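Local coordinates for protein NADH oxidoreductase (PDB 3PI7) that probably oxidises NAD(P)H, as a putative quinone reductase that couples a GroES-like domain to a Rossmann-type nucleotide-binding domain, at residues 42-47 and 51-56; 321-326 and 335-340. One frame throughout, in Å; residues are numbered along the deposited sequence.

In the fold
Coming from the N terminus, the chain first makes the two-stranded antiparallel sheet of strands 10-16 and 37-43. Interaction 1 closes just beyond it: residues 42-47 leave that small sheet, and a short turn brings residues 51-56 back against them as a strand of the large mixed sheet. The chain then builds most of the GroES-like part and the six-stranded parallel Rossmann sheet before interaction 2 opens at 321-326, where helix 327-338 folds back on the strand that leads into it. The two contacts follow in series, neither nesting nor crossing. Their centres lie about 26 Å apart and their nearest atoms about 10 Å, yet strands 51-56 and 323-326 belong to the same mixed sheet.

Interaction 1: residues 42-47 and 51-56; sequences IAVPAP and QVLIKV
Leu-53 and Pro-47 make the dense part of this contact. Pro-47 lays its ring against the start of strand 51-56: CB sits 3.5 Å from Gln-51 O, and CD comes within 4.1 Å of Leu-53 CB. The leucine holds CG anti to its own N (chi1 -177°), which carries both methyls past the proline to the residues before it. There CD2 meets Val-44 CG1 at 3.7 Å, while CD1 reaches Pro-45 O at 3.5 Å and the ring carbon Pro-45 CG at 4.0 Å; each of these side chains crosses the leucine at about a right angle. Shortening Leu-53 to an alanine would probably leave Val-44 and Pro-45 without their apolar partner on strand 51-56 and open a gap beside the 42-47 segment. The contact loosens and turns polar around the amide of Gln-51. Here a water donates to Gln-51 OE1 (2.7 Å) and, at a longer 3.3 Å, to Ala-46 O, bridging the segments. Gln-51 OE1 also bonds Gly-48 N in the turn, and NE2 bonds Glu-127. Val-125 of strand 123-127 packs on Pro-45, Gln-51 and Leu-53, Ala-93 of strand 86-94 touches Leu-53, and Met-11 of strand 10-16 covers Val-44 and Pro-45.

Interaction 2: residues 321-326 and 335-340; sequences VTAVVP and PAELTK
Ala-323 and Glu-337 meet through van der Waals contact, the only kind that joins the two segments directly. The methyl CB of Ala-323 abuts the carboxylate end of the glutamate, 3.4 Å from Glu-337 OE1 and 3.8 Å from Glu-337 CD. Glu-337 CG also touches the Ala-323 methyl, and reaches Val-325 CG2 at 4.2 Å. A bend at chi2 (-59°) lets one side chain meet both residues, since it turns the carboxylate toward the Ala-323 methyl instead of sending it straight out from CG. The contact is small, burying 153 Å² in all, and the backbones stay well apart, with 7.0 Å between Ala-323 CA and Glu-337 CA.

This is the first half of a beta-alpha-beta unit: strand 323-326 runs into helix 327-338, and the chain then returns as strand 345-348, parallel to the first. Val-345 of that second strand touches both Val-325 and Glu-337, so the Glu-337 side chain meets both strands of the parallel pair.

The side-chain hydrogen bonds and the salt bridge among the residues of the two segments all lie within 335-340. Lys-340 NZ forms a salt bridge with Glu-337 OE1 at 3.0 Å, approaching on the syn side but 31° out of the carboxylate plane. The lysine probably offsets the charge on the oxygen beside the alanine methyl and helps fix the rotation of the carboxylate. One residue before the lysine, Thr-339 donates from OG1 to Ala-336 O at 2.7 Å, coming from above the carbonyl plane. Backbone hydrogen bonds tie strand 323-326 to strand 345-348: Ala-323 pairs with Phe-346, and Val-325 with both Phe-346 and Arg-348.

Interaction 1: residues 42-47 and 51-56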
loop_
_atom_site.group_PDB
_atom_site.type_symbol
_atom_site.label_atom_id
_atom_site.label_comp_id
_atom_site.label_asym_id
_atom_site.label_seq_id
_atom_site.Cartn_x
_atom_site.Cartn_y
_atom_site.Cartn_z
ATOM N N ILE A 42 18.564 -38.769 -11.339
ATOM C CA ILE A 42 19.229 -38.457 -10.082
ATOM C C ILE A 42 18.762 -39.416 -9.002
ATOM O O ILE A 42 17.751 -40.077 -9.164
ATOM C CB ILE A 42 18.971 -36.971 -9.653
ATOM C CG1 ILE A 42 17.480 -36.662 -9.447
ATOM C CG2 ILE A 42 19.616 -35.964 -10.630
ATOM C CD1 ILE A 42 17.267 -35.436 -8.488
ATOM N N ALA A 43 19.477 -39.447 -7.885
ATOM C CA ALA A 43 19.095 -40.270 -6.757
ATOM C C ALA A 43 17.769 -39.812 -6.174
ATOM O O ALA A 43 17.461 -38.614 -6.126
ATOM C CB ALA A 43 20.180 -40.210 -5.684
ATOM N N VAL A 44 16.954 -40.791 -5.768
ATOM C CA VAL A 44 15.696 -40.509 -5.113
ATOM C C VAL A 44 16.037 -39.970 -3.709
ATOM O O VAL A 44 16.825 -40.581 -2.990
ATOM C CB VAL A 44 14.768 -41.753 -5.078
ATOM C CG1 VAL A 44 13.539 -41.515 -4.195
ATOM C CG2 VAL A 44 14.346 -42.147 -6.497
ATOM N N PRO A 45 15.486 -38.803 -3.316
ATOM C CA PRO A 45 15.789 -38.276 -1.985
ATOM C C PRO A 45 15.137 -39.075 -0.863
ATOM O O PRO A 45 14.196 -39.838 -1.088
ATOM C CB PRO A 45 15.226 -36.854 -2.045
ATOM C CG PRO A 45 14.007 -37.005 -2.977
ATOM C CD PRO A 45 14.531 -37.936 -4.045
ATOM N N ALA A 46 15.661 -38.894 0.344
ATOM C CA ALA A 46 15.108 -39.470 1.567
ATOM C C ALA A 46 14.339 -38.372 2.327
ATOM O O ALA A 46 14.841 -37.259 2.475
ATOM C CB ALA A 46 16.232 -40.034 2.442
ATOM N N PRO A 47 13.104 -38.658 2.759
ATOM C CA PRO A 47 12.351 -37.652 3.532
ATOM C C PRO A 47 12.943 -37.464 4.912
ATOM O O PRO A 47 13.425 -38.433 5.517
ATOM C CB PRO A 47 10.960 -38.262 3.641
ATOM C CG PRO A 47 11.190 -39.737 3.584
ATOM C CD PRO A 47 12.359 -39.929 2.646
ATOM N N GLN A 51 8.671 -35.232 6.972
ATOM C CA GLN A 51 8.376 -35.247 5.542
ATOM C C GLN A 51 7.963 -36.598 5.010
ATOM O O GLN A 51 8.153 -37.632 5.653
ATOM C CB GLN A 51 9.621 -34.789 4.758
ATOM C CG GLN A 51 10.124 -33.412 5.139
ATOM C CD GLN A 51 11.383 -33.056 4.383
ATOM O OE1 GLN A 51 12.279 -33.890 4.151
ATOM N NE2 GLN A 51 11.484 -31.802 3.986
ATOM N N VAL A 52 7.408 -36.575 3.792
ATOM C CA VAL A 52 6.991 -37.762 3.100
ATOM C C VAL A 52 7.587 -37.751 1.708
ATOM O O VAL A 52 7.844 -36.680 1.142
ATOM C CB VAL A 52 5.445 -37.908 3.059
ATOM C CG1 VAL A 52 4.892 -38.178 4.451
ATOM C CG2 VAL A 52 4.795 -36.664 2.428
ATOM N N LEU A 53 7.831 -38.937 1.190
ATOM C CA LEU A 53 8.321 -39.128 -0.173
ATOM C C LEU A 53 7.135 -39.569 -0.991
ATOM O O LEU A 53 6.498 -40.602 -0.689
ATOM C CB LEU A 53 9.426 -40.197 -0.194
ATOM C CG LEU A 53 10.038 -40.419 -1.550
ATOM C CD1 LEU A 53 10.849 -39.185 -2.012
ATOM C CD2 LEU A 53 10.865 -41.658 -1.579
ATOM N N ILE A 54 6.824 -38.798 -2.012
ATOM C CA ILE A 54 5.652 -39.065 -2.842
ATOM C C ILE A 54 6.047 -39.551 -4.227
ATOM O O ILE A 54 6.829 -38.878 -4.914
ATOM C CB ILE A 54 4.799 -37.779 -2.949
ATOM C CG1 ILE A 54 4.358 -37.242 -1.549
ATOM C CG2 ILE A 54 3.568 -38.019 -3.803
ATOM C CD1 ILE A 54 4.586 -35.857 -1.405
ATOM N N LYS A 55 5.403 -40.641 -4.685
ATOM C CA LYS A 55 5.520 -41.128 -6.041
ATOM C C LYS A 55 4.542 -40.300 -6.828
ATOM O O LYS A 55 3.338 -40.466 -6.656
ATOM C CB LYS A 55 5.197 -42.641 -6.123
ATOM C CG LYS A 55 5.373 -43.164 -7.531
ATOM C CD LYS A 55 5.007 -44.657 -7.710
ATOM C CE LYS A 55 5.513 -45.070 -9.088
ATOM N NZ LYS A 55 5.707 -46.549 -9.201
ATOM N N VAL A 56 5.053 -39.359 -7.638
ATOM C CA VAL A 56 4.226 -38.399 -8.345
ATOM C C VAL A 56 3.466 -39.017 -9.491
ATOM O O VAL A 56 4.061 -39.642 -10.385
ATOM C CB VAL A 56 5.083 -37.198 -8.854
ATOM C CG1 VAL A 56 4.190 -36.144 -9.470
ATOM C CG2 VAL A 56 5.920 -36.597 -7.729
HETATM O O HOH W 1 14.483 -33.980 2.521
#

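Interaction 2: residues 321-326 and 335-340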
loop_
_atom_site.group_PDB
_atom_site.type_symbol
_atom_site.label_atom_id
_atom_site.label_comp_id
_atom_site.label_asym_id
_atom_site.label_seq_id
_atom_site.Cartn_x
_atom_site.Cartn_y
_atom_site.Cartn_z
ATOM N N VAL A 321 -7.715 -28.014 -17.950
ATOM C CA VAL A 321 -6.721 -29.035 -18.321
ATOM C C VAL A 321 -6.556 -29.076 -19.869
ATOM O O VAL A 321 -7.230 -29.849 -20.560
ATOM C CB VAL A 321 -7.012 -30.438 -17.671
ATOM C CG1 VAL A 321 -8.496 -30.800 -17.681
ATOM C CG2 VAL A 321 -6.149 -31.556 -18.260
ATOM N N THR A 322 -5.670 -28.210 -20.412
ATOM C CA THR A 322 -5.446 -28.216 -21.856
ATOM C C THR A 322 -4.532 -29.368 -22.274
ATOM O O THR A 322 -4.792 -29.978 -23.312
ATOM C CB THR A 322 -4.896 -26.893 -22.406
ATOM O OG1 THR A 322 -3.959 -26.305 -21.506
ATOM C CG2 THR A 322 -5.997 -25.919 -22.792
ATOM N N ALA A 323 -3.477 -29.679 -21.474
ATOM C CA ALA A 323 -2.533 -30.713 -21.856
ATOM C C ALA A 323 -1.894 -31.453 -20.686
ATOM O O ALA A 323 -1.556 -30.856 -19.669
ATOM C CB ALA A 323 -1.428 -30.084 -22.686
ATOM N N VAL A 324 -1.666 -32.751 -20.890
ATOM C CA VAL A 324 -0.891 -33.613 -20.000
ATOM C C VAL A 324 0.394 -33.916 -20.774
ATOM O O VAL A 324 0.358 -34.540 -21.842
ATOM C CB VAL A 324 -1.606 -34.884 -19.501
ATOM C CG1 VAL A 324 -0.662 -35.695 -18.637
ATOM C CG2 VAL A 324 -2.855 -34.533 -18.708
ATOM N N VAL A 325 1.508 -33.395 -20.282
ATOM C CA VAL A 325 2.777 -33.569 -20.972
ATOM C C VAL A 325 3.584 -34.631 -20.272
ATOM O O VAL A 325 3.872 -34.442 -19.096
ATOM C CB VAL A 325 3.592 -32.238 -21.055
ATOM C CG1 VAL A 325 4.791 -32.404 -21.976
ATOM C CG2 VAL A 325 2.713 -31.083 -21.538
ATOM N N PRO A 326 4.069 -35.673 -20.988
ATOM C CA PRO A 326 4.966 -36.639 -20.350
ATOM C C PRO A 326 6.209 -35.932 -19.869
ATOM O O PRO A 326 6.670 -34.968 -20.529
ATOM C CB PRO A 326 5.325 -37.586 -21.503
ATOM C CG PRO A 326 4.204 -37.463 -22.468
ATOM C CD PRO A 326 3.835 -36.025 -22.408
ATOM N N PRO A 335 6.714 -25.100 -23.033
ATOM C CA PRO A 335 6.502 -23.701 -23.465
ATOM C C PRO A 335 5.462 -23.556 -24.571
ATOM O O PRO A 335 4.674 -22.616 -24.527
ATOM C CB PRO A 335 7.887 -23.251 -23.929
ATOM C CG PRO A 335 8.812 -24.081 -23.155
ATOM C CD PRO A 335 8.146 -25.445 -23.120
ATOM N N ALA A 336 5.434 -24.494 -25.532
ATOM C CA ALA A 336 4.444 -24.473 -26.606
ATOM C C ALA A 336 3.053 -24.637 -26.036
ATOM O O ALA A 336 2.122 -24.014 -26.515
ATOM C CB ALA A 336 4.728 -25.585 -27.607
ATOM N N GLU A 337 2.893 -25.497 -25.032
ATOM C CA GLU A 337 1.581 -25.712 -24.432
ATOM C C GLU A 337 1.155 -24.548 -23.550
ATOM O O GLU A 337 -0.038 -24.277 -23.449
ATOM C CB GLU A 337 1.533 -27.026 -23.628
ATOM C CG GLU A 337 1.632 -28.277 -24.483
ATOM C CD GLU A 337 0.561 -28.449 -25.546
ATOM O OE1 GLU A 337 -0.596 -28.031 -25.314
ATOM O OE2 GLU A 337 0.898 -28.962 -26.635
ATOM N N LEU A 338 2.105 -23.874 -22.889
ATOM C CA LEU A 338 1.775 -22.762 -22.006
ATOM C C LEU A 338 1.272 -21.535 -22.784
ATOM O O LEU A 338 0.542 -20.734 -22.207
ATOM C CB LEU A 338 2.968 -22.378 -21.113
ATOM C CG LEU A 338 3.263 -23.282 -19.904
ATOM C CD1 LEU A 338 4.443 -22.757 -19.120
ATOM C CD2 LEU A 338 2.060 -23.371 -18.946
ATOM N N THR A 339 1.625 -21.407 -24.081
ATOM C CA THR A 339 1.199 -20.279 -24.925
ATOM C C THR A 339 -0.273 -20.385 -25.282
ATOM O O THR A 339 -0.903 -19.362 -25.558
ATOM C CB THR A 339 2.044 -20.149 -26.201
ATOM O OG1 THR A 339 1.963 -21.346 -26.976
ATOM C CG2 THR A 339 3.480 -19.783 -25.913
ATOM N N LYS A 340 -0.815 -21.618 -25.295
ATOM C CA LYS A 340 -2.230 -21.869 -25.574
ATOM C C LYS A 340 -3.089 -21.110 -24.553
ATOM O O LYS A 340 -2.913 -21.306 -23.343
ATOM C CB LYS A 340 -2.547 -23.376 -25.533
ATOM C CG LYS A 340 -2.492 -24.077 -26.883
ATOM C CD LYS A 340 -1.131 -24.697 -27.170
ATOM C CE LYS A 340 -1.170 -25.689 -28.309
ATOM N NZ LYS A 340 -1.661 -27.027 -27.878
#